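Local coordinates for HD domain protein (Enterococcus faecalis, PDB 4LRL) that probably hydrolyses deoxyribonucleoside triphosphates at an HD-domain metal site, under allosteric control by bound nucleotides, at residues L232-P237 and A243-G248; S201-A206 and D397-N402. One frame throughout, in Å; residues are numbered along the deposited sequence.

Contact 1 of 2, residues L232-P237 and A243-G248; sequences LRVIRP and AFAMNG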
ATOM      1  N   LEU C 232      -7.275   6.910 -16.695  1.00 40.22           N
ATOM      2  CA  LEU C 232      -6.948   8.208 -17.265  1.00 40.92           C
ATOM      3  C   LEU C 232      -6.095   8.112 -18.526  1.00 42.10           C
ATOM      4  O   LEU C 232      -6.116   9.014 -19.357  1.00 42.73           O
ATOM      5  CB  LEU C 232      -6.282   9.111 -16.223  1.00 41.46           C
ATOM      6  CG  LEU C 232      -7.199   9.551 -15.069  1.00 40.85           C
ATOM      7  CD1 LEU C 232      -6.479  10.487 -14.121  1.00 41.66           C
ATOM      8  CD2 LEU C 232      -8.475  10.185 -15.581  1.00 38.64           C
ATOM      9  N   ARG C 233      -5.365   7.009 -18.682  1.00 42.62           N
ATOM     10  CA  ARG C 233      -4.510   6.829 -19.852  1.00 43.30           C
ATOM     11  C   ARG C 233      -5.296   6.409 -21.101  1.00 42.72           C
ATOM     12  O   ARG C 233      -4.807   6.554 -22.215  1.00 43.23           O
ATOM     13  CB  ARG C 233      -3.413   5.802 -19.554  1.00 44.27           C
ATOM     14  CG  ARG C 233      -2.215   5.859 -20.499  1.00 46.84           C
ATOM     15  CD  ARG C 233      -1.208   6.908 -20.068  1.00 49.53           C
ATOM     16  NE  ARG C 233      -0.259   7.237 -21.130  1.00 52.23           N
ATOM     17  CZ  ARG C 233       0.833   7.985 -20.958  1.00 54.19           C
ATOM     18  NH1 ARG C 233       1.132   8.478 -19.759  1.00 53.67           N
ATOM     19  NH2 ARG C 233       1.638   8.237 -21.990  1.00 56.09           N
ATOM     20  N   VAL C 234      -6.503   5.882 -20.912  1.00 41.52           N
ATOM     21  CA  VAL C 234      -7.284   5.351 -22.025  1.00 41.27           C
ATOM     22  C   VAL C 234      -8.621   6.063 -22.221  1.00 40.72           C
ATOM     23  O   VAL C 234      -9.285   5.853 -23.245  1.00 40.74           O
ATOM     24  CB  VAL C 234      -7.526   3.821 -21.902  1.00 41.51           C
ATOM     25  CG1 VAL C 234      -6.203   3.054 -21.945  1.00 42.76           C
ATOM     26  CG2 VAL C 234      -8.323   3.479 -20.643  1.00 39.34           C
ATOM     27  N   ILE C 235      -9.008   6.898 -21.247  1.00 40.06           N
ATOM     28  CA  ILE C 235     -10.238   7.703 -21.343  1.00 39.49           C
ATOM     29  C   ILE C 235     -10.170   8.663 -22.533  1.00 40.39           C
ATOM     30  O   ILE C 235      -9.120   9.226 -22.841  1.00 40.48           O
ATOM     31  CB  ILE C 235     -10.549   8.478 -20.034  1.00 38.66           C
ATOM     32  CG1 ILE C 235     -11.990   9.004 -20.047  1.00 37.47           C
ATOM     33  CG2 ILE C 235      -9.524   9.613 -19.793  1.00 39.72           C
ATOM     34  CD1 ILE C 235     -12.521   9.473 -18.701  1.00 36.20           C
ATOM     35  N   ARG C 236     -11.304   8.849 -23.190  1.00 41.15           N
ATOM     36  CA  ARG C 236     -11.333   9.568 -24.459  1.00 43.01           C
ATOM     37  C   ARG C 236     -12.704  10.220 -24.692  1.00 42.93           C
ATOM     38  O   ARG C 236     -13.727   9.639 -24.341  1.00 42.47           O
ATOM     39  CB  ARG C 236     -11.020   8.575 -25.580  1.00 43.72           C
ATOM     40  CG  ARG C 236     -10.944   9.153 -26.976  1.00 47.39           C
ATOM     41  CD  ARG C 236     -11.192   8.073 -28.008  1.00 50.02           C
ATOM     42  NE  ARG C 236     -10.664   8.445 -29.317  1.00 52.92           N
ATOM     43  CZ  ARG C 236      -9.528   7.982 -29.828  1.00 55.07           C
ATOM     44  NH1 ARG C 236      -8.775   7.115 -29.151  1.00 55.61           N
ATOM     45  NH2 ARG C 236      -9.139   8.389 -31.028  1.00 57.42           N
ATOM     46  N   PRO C 237     -12.727  11.430 -25.283  1.00 43.72           N
ATOM     47  CA  PRO C 237     -14.005  11.953 -25.738  1.00 43.86           C
ATOM     48  C   PRO C 237     -14.363  11.389 -27.111  1.00 44.26           C
ATOM     49  O   PRO C 237     -13.486  10.947 -27.845  1.00 44.92           O
ATOM     50  CB  PRO C 237     -13.738  13.454 -25.863  1.00 44.73           C
ATOM     51  CG  PRO C 237     -12.296  13.524 -26.277  1.00 45.08           C
ATOM     52  CD  PRO C 237     -11.621  12.377 -25.550  1.00 44.61           C
ATOM     53  N   ALA C 243     -15.586   7.685 -23.844  1.00 38.58           N
ATOM     54  CA  ALA C 243     -15.308   6.280 -24.113  1.00 38.80           C
ATOM     55  C   ALA C 243     -13.922   5.904 -23.599  1.00 38.32           C
ATOM     56  O   ALA C 243     -13.215   6.733 -23.033  1.00 38.49           O
ATOM     57  CB  ALA C 243     -15.418   5.992 -25.619  1.00 39.83           C
ATOM     58  N   PHE C 244     -13.543   4.645 -23.788  1.00 38.17           N
ATOM     59  CA  PHE C 244     -12.260   4.158 -23.302  1.00 37.75           C
ATOM     60  C   PHE C 244     -11.625   3.274 -24.338  1.00 38.63           C
ATOM     61  O   PHE C 244     -12.251   2.335 -24.838  1.00 38.68           O
ATOM     62  CB  PHE C 244     -12.426   3.413 -21.965  1.00 36.73           C
ATOM     63  CG  PHE C 244     -13.151   4.220 -20.932  1.00 35.06           C
ATOM     64  CD1 PHE C 244     -14.548   4.313 -20.955  1.00 34.56           C
ATOM     65  CD2 PHE C 244     -12.447   4.923 -19.965  1.00 33.17           C
ATOM     66  CE1 PHE C 244     -15.220   5.089 -20.033  1.00 33.20           C
ATOM     67  CE2 PHE C 244     -13.121   5.694 -19.029  1.00 32.30           C
ATOM     68  CZ  PHE C 244     -14.504   5.775 -19.061  1.00 31.86           C
ATOM     69  N   ALA C 245     -10.375   3.586 -24.657  1.00 39.32           N
ATOM     70  CA  ALA C 245      -9.621   2.824 -25.645  1.00 40.71           C
ATOM     71  C   ALA C 245      -9.698   1.340 -25.304  1.00 41.13           C
ATOM     72  O   ALA C 245      -9.567   0.956 -24.129  1.00 40.34           O
ATOM     73  CB  ALA C 245      -8.173   3.299 -25.694  1.00 40.87           C
ATOM     74  N   MET C 246      -9.929   0.518 -26.328  1.00 42.07           N
ATOM     75  CA  MET C 246     -10.047  -0.938 -26.164  1.00 43.09           C
ATOM     76  C   MET C 246      -8.828  -1.565 -25.479  1.00 43.43           C
ATOM     77  O   MET C 246      -8.955  -2.580 -24.794  1.00 43.89           O
ATOM     78  CB  MET C 246     -10.329  -1.622 -27.514  1.00 44.41           C
ATOM     79  CG  MET C 246     -10.705  -3.102 -27.428  1.00 46.29           C
ATOM     80  SD  MET C 246     -12.205  -3.454 -26.466  1.00 48.20           S
ATOM     81  CE  MET C 246     -11.953  -5.197 -26.159  1.00 50.14           C
ATOM     82  N   ASN C 247      -7.653  -0.960 -25.643  1.00 43.67           N
ATOM     83  CA  ASN C 247      -6.444  -1.501 -25.009  1.00 44.95           C
ATOM     84  C   ASN C 247      -6.419  -1.327 -23.481  1.00 43.82           C
ATOM     85  O   ASN C 247      -5.548  -1.857 -22.809  1.00 44.35           O
ATOM     86  CB  ASN C 247      -5.162  -0.957 -25.658  1.00 45.90           C
ATOM     87  CG  ASN C 247      -4.986   0.534 -25.450  1.00 46.42           C
ATOM     88  OD1 ASN C 247      -4.327   0.965 -24.511  1.00 47.92           O
ATOM     89  ND2 ASN C 247      -5.587   1.329 -26.319  1.00 48.13           N
ATOM     90  N   GLY C 248      -7.392  -0.597 -22.944  1.00 42.59           N
ATOM     91  CA  GLY C 248      -7.519  -0.415 -21.504  1.00 41.76           C
ATOM     92  C   GLY C 248      -8.707  -1.121 -20.875  1.00 41.23           C
ATOM     93  O   GLY C 248      -9.096  -0.792 -19.755  1.00 40.15           O
TER
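Val-234, just before strand 235-238, turns its side chain onto the far end of the segment 243-248. Its CB lies 3.9 Å from CB of Ala-245, and CG1, set anti to the carbonyl carbon (chi1 -63°), reaches to 3.7 Å from CA of Gly-248, the N-cap residue of helix 249-267. CG2 approaches the edge of the Phe-244 ring, near its plane. The carbonyl O of Val-234 accepts a nearly straight bond from Ala-245 N (2.9 Å) and also receives the CA-H of Phe-244. Next along the chain, Ile-235 lies beside Phe-244, both side chains pointing the same way from one face of the sheet. With CG1 anti to the backbone N (chi1 -166°), that atom comes obliquely to 3.6 Å from CE2 of the ring. Helix 87-108 adds Ile-101 against Ile-235. Ile-235 and Phe-244 form the non-hydrogen-bonded pair of a beta hairpin, strands 235-238 and 241-245, in which 235-238 is outermost within this chain and 241-245 continues the sheet to strand 411-413. Arg-236 and Ala-243 follow as the hydrogen-bonded pair: Ala-243 N gives a straight 2.7 Å bond to Arg-236 O, while Arg-236 N reaches Ala-243 O at 2.9 Å on a more bent path (134° at the hydrogen). On the face opposite Ile-235, the side chain of Arg-236 touches Met-413.

Contact 2 of 2, residues S201-A206 and D397-N402; sequences SSQIDA and DFYRPN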
ATOM      1  N   SER C 201     -21.669  12.474 -14.720  1.00 37.52           N
ATOM      2  CA  SER C 201     -22.660  11.451 -14.452  1.00 37.71           C
ATOM      3  C   SER C 201     -22.770  10.480 -15.613  1.00 38.05           C
ATOM      4  O   SER C 201     -23.113  10.868 -16.731  1.00 39.08           O
ATOM      5  CB  SER C 201     -24.017  12.080 -14.144  1.00 38.44           C
ATOM      6  OG  SER C 201     -24.985  11.065 -13.961  1.00 40.32           O
ATOM      7  N   SER C 202     -22.450   9.224 -15.332  1.00 37.01           N
ATOM      8  CA  SER C 202     -22.524   8.140 -16.303  1.00 37.90           C
ATOM      9  C   SER C 202     -22.424   6.838 -15.515  1.00 37.34           C
ATOM     10  O   SER C 202     -22.727   6.820 -14.321  1.00 36.73           O
ATOM     11  CB  SER C 202     -21.406   8.257 -17.353  1.00 38.02           C
ATOM     12  OG  SER C 202     -20.126   8.059 -16.774  1.00 37.26           O
ATOM     13  N   GLN C 203     -22.007   5.756 -16.164  1.00 37.97           N
ATOM     14  CA  GLN C 203     -21.739   4.505 -15.461  1.00 37.94           C
ATOM     15  C   GLN C 203     -20.291   4.437 -14.978  1.00 37.24           C
ATOM     16  O   GLN C 203     -19.924   3.570 -14.177  1.00 36.96           O
ATOM     17  CB  GLN C 203     -22.123   3.295 -16.311  1.00 39.46           C
ATOM     18  CG  GLN C 203     -23.645   3.034 -16.373  1.00 41.11           C
ATOM     19  CD  GLN C 203     -24.218   2.710 -15.008  1.00 41.60           C
ATOM     20  OE1 GLN C 203     -23.623   1.950 -14.246  1.00 41.57           O
ATOM     21  NE2 GLN C 203     -25.368   3.287 -14.686  1.00 42.49           N
ATOM     22  N   ILE C 204     -19.478   5.385 -15.436  1.00 37.23           N
ATOM     23  CA  ILE C 204     -18.058   5.438 -15.094  1.00 36.56           C
ATOM     24  C   ILE C 204     -17.592   6.891 -15.150  1.00 36.14           C
ATOM     25  O   ILE C 204     -17.004   7.339 -16.129  1.00 37.90           O
ATOM     26  CB  ILE C 204     -17.226   4.501 -16.036  1.00 37.35           C
ATOM     27  CG1 ILE C 204     -15.725   4.533 -15.696  1.00 36.27           C
ATOM     28  CG2 ILE C 204     -17.513   4.815 -17.513  1.00 38.79           C
ATOM     29  CD1 ILE C 204     -14.939   3.381 -16.307  1.00 37.73           C
ATOM     30  N   ASP C 205     -17.889   7.636 -14.101  1.00 35.01           N
ATOM     31  CA  ASP C 205     -17.684   9.078 -14.097  1.00 34.55           C
ATOM     32  C   ASP C 205     -16.805   9.508 -12.911  1.00 33.52           C
ATOM     33  O   ASP C 205     -16.462   8.683 -12.051  1.00 32.95           O
ATOM     34  CB  ASP C 205     -19.044   9.774 -14.026  1.00 35.18           C
ATOM     35  CG  ASP C 205     -19.861   9.329 -12.823  1.00 35.15           C
ATOM     36  OD1 ASP C 205     -20.998   8.868 -13.015  1.00 36.60           O
ATOM     37  OD2 ASP C 205     -19.350   9.407 -11.680  1.00 36.28           O
ATOM     38  N   ALA C 206     -16.478  10.800 -12.861  1.00 32.44           N
ATOM     39  CA  ALA C 206     -15.592  11.352 -11.847  1.00 31.22           C
ATOM     40  C   ALA C 206     -16.160  11.198 -10.433  1.00 30.49           C
ATOM     41  O   ALA C 206     -15.409  11.107  -9.457  1.00 29.12           O
ATOM     42  CB  ALA C 206     -15.303  12.803 -12.149  1.00 31.48           C
ATOM     43  N   ASP C 397     -26.688   2.123  -7.799  1.00 63.34           N
ATOM     44  CA  ASP C 397     -27.197   1.389  -8.955  1.00 64.00           C
ATOM     45  C   ASP C 397     -26.165   0.406  -9.524  1.00 62.82           C
ATOM     46  O   ASP C 397     -24.971   0.708  -9.588  1.00 59.61           O
ATOM     47  CB  ASP C 397     -27.651   2.370 -10.039  1.00 63.27           C
ATOM     48  CG  ASP C 397     -26.504   3.174 -10.627  1.00 60.12           C
ATOM     49  OD1 ASP C 397     -25.730   3.791  -9.862  1.00 58.71           O
ATOM     50  OD2 ASP C 397     -26.376   3.191 -11.865  1.00 60.37           O
ATOM     51  N   PHE C 398     -26.637  -0.771  -9.928  1.00 65.23           N
ATOM     52  CA  PHE C 398     -25.781  -1.782 -10.546  1.00 64.77           C
ATOM     53  C   PHE C 398     -25.563  -1.483 -12.021  1.00 63.22           C
ATOM     54  O   PHE C 398     -26.369  -0.780 -12.641  1.00 63.42           O
ATOM     55  CB  PHE C 398     -26.397  -3.173 -10.397  1.00 68.73           C
ATOM     56  CG  PHE C 398     -26.272  -3.743  -9.018  1.00 70.89           C
ATOM     57  CD1 PHE C 398     -25.086  -4.346  -8.606  1.00 70.40           C
ATOM     58  CD2 PHE C 398     -27.336  -3.681  -8.128  1.00 74.10           C
ATOM     59  CE1 PHE C 398     -24.963  -4.882  -7.327  1.00 72.93           C
ATOM     60  CE2 PHE C 398     -27.222  -4.213  -6.843  1.00 76.84           C
ATOM     61  CZ  PHE C 398     -26.033  -4.813  -6.444  1.00 76.17           C
ATOM     62  N   TYR C 399     -24.479  -2.018 -12.580  1.00 61.58           N
ATOM     63  CA  TYR C 399     -24.231  -1.890 -14.009  1.00 60.80           C
ATOM     64  C   TYR C 399     -25.148  -2.822 -14.813  1.00 64.19           C
ATOM     65  O   TYR C 399     -24.974  -4.037 -14.796  1.00 65.88           O
ATOM     66  CB  TYR C 399     -22.749  -2.123 -14.345  1.00 58.07           C
ATOM     67  CG  TYR C 399     -22.425  -1.834 -15.792  1.00 56.29           C
ATOM     68  CD1 TYR C 399     -22.729  -0.592 -16.354  1.00 56.25           C
ATOM     69  CD2 TYR C 399     -21.834  -2.799 -16.609  1.00 55.51           C
ATOM     70  CE1 TYR C 399     -22.457  -0.313 -17.698  1.00 55.78           C
ATOM     71  CE2 TYR C 399     -21.547  -2.531 -17.953  1.00 55.85           C
ATOM     72  CZ  TYR C 399     -21.868  -1.283 -18.492  1.00 55.96           C
ATOM     73  OH  TYR C 399     -21.605  -0.995 -19.816  1.00 55.72           O
ATOM     74  N   ARG C 400     -26.137  -2.240 -15.488  1.00 65.98           N
ATOM     75  CA  ARG C 400     -27.045  -2.993 -16.359  1.00 69.91           C
ATOM     76  C   ARG C 400     -27.182  -2.298 -17.715  1.00 69.92           C
ATOM     77  O   ARG C 400     -28.127  -1.537 -17.932  1.00 71.60           O
ATOM     78  CB  ARG C 400     -28.422  -3.173 -15.715  1.00 73.72           C
ATOM     79  CG  ARG C 400     -29.269  -4.223 -16.427  1.00 79.27           C
ATOM     80  CD  ARG C 400     -30.766  -4.033 -16.226  1.00 85.73           C
ATOM     81  NE  ARG C 400     -31.137  -4.107 -14.816  1.00 88.25           N
ATOM     82  CZ  ARG C 400     -32.323  -4.499 -14.366  1.00 93.81           C
ATOM     83  NH1 ARG C 400     -32.547  -4.526 -13.061  1.00 95.67           N
ATOM     84  NH2 ARG C 400     -33.280  -4.872 -15.209  1.00 98.80           N
ATOM     85  N   PRO C 401     -26.231  -2.552 -18.632  1.00 68.65           N
ATOM     86  CA  PRO C 401     -26.240  -1.876 -19.924  1.00 69.10           C
ATOM     87  C   PRO C 401     -27.457  -2.229 -20.776  1.00 73.86           C
ATOM     88  O   PRO C 401     -27.718  -3.405 -21.040  1.00 76.11           O
ATOM     89  CB  PRO C 401     -24.947  -2.361 -20.591  1.00 66.93           C
ATOM     90  CG  PRO C 401     -24.587  -3.614 -19.876  1.00 67.09           C
ATOM     91  CD  PRO C 401     -25.047  -3.414 -18.472  1.00 66.90           C
ATOM     92  N   ASN C 402     -28.201  -1.204 -21.172  1.00 75.83           N
ATOM     93  CA  ASN C 402     -29.309  -1.378 -22.090  1.00 81.08           C
ATOM     94  C   ASN C 402     -28.878  -1.009 -23.499  1.00 81.86           C
ATOM     95  O   ASN C 402     -28.563   0.149 -23.783  1.00 80.60           O
ATOM     96  CB  ASN C 402     -30.514  -0.551 -21.662  1.00 83.47           C
ATOM     97  CG  ASN C 402     -31.792  -1.040 -22.283  1.00 89.20           C
ATOM     98  OD1 ASN C 402     -31.971  -0.985 -23.500  1.00 91.73           O
ATOM     99  ND2 ASN C 402     -32.698  -1.522 -21.448  1.00 92.66           N
TER
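Gln-203 lays its aliphatic stem along the edge of the Tyr-399 ring. CG sits in the plane of the ring, 3.7 Å from CD1, and CB lies beside the same edge. The chain then bends at chi2 (-63°), which folds the amide back beside the ring. OE1 thereby meets the same edge, 3.4 Å from Tyr-399 CD1, with the amide and ring planes 36° apart. From the other side of the amide, NE2 gives a nearly straight hydrogen bond to Asp-397 OD2 (3.0 Å). The carboxylate oxygen lies close to the amide plane and is met nearly along its own C-O bond, with the two flat groups turned 72° to each other. Both ends of the amide are thus engaged, since OE1 accepts from Arg-259 NH2, opposite demands that would fix which end carries the nitrogen, and Asp-397 is held in turn by a salt bridge from OD1 to Arg-208, a charge that would favour its ionised form. Over one face of the Tyr-399 ring lies Pro-401 CD, 3.6 Å above the centre, while the hydroxyl bonds to Ile-410 N. Within 201-206, Ser-202 OG accepts from Ile-204 N in an ST turn, and Asp-205 OD1 takes Ser-202 N on its anti lone pair at 2.8 Å. The contact therefore joins the loop between helices 194-200 and 206-219, the second of which is capped at Arg-208 N by Asp-205 OD2 and carries the nickel ligand Asp-207, to the loop between strands 387-389 and 411-413, with helix 249-267 supplying Tyr-255, Arg-259 and Tyr-263 to their backbone and side-chain oxygens.

In the fold
Contact 1 is nested in the chain loop closed by contact 2, and their centres are about 16 Å apart. They meet directly where Phe-244 packs on Ile-204, CE1 to CG2 at 3.4 Å. Contact 1, the more buried, lies farther from the chain's centre and is local: backbone bonds and apolar side chains join adjacent hairpin strands. Contact 2 is smaller and partly buried, spans some 190 residues between loops, and depends on amide, carboxylate and ring edge. Helix 249-267 ties the two together, beginning after Gly-248 of contact 1 and lending polar side chains to contact 2, which also stands nearer the nickel ion.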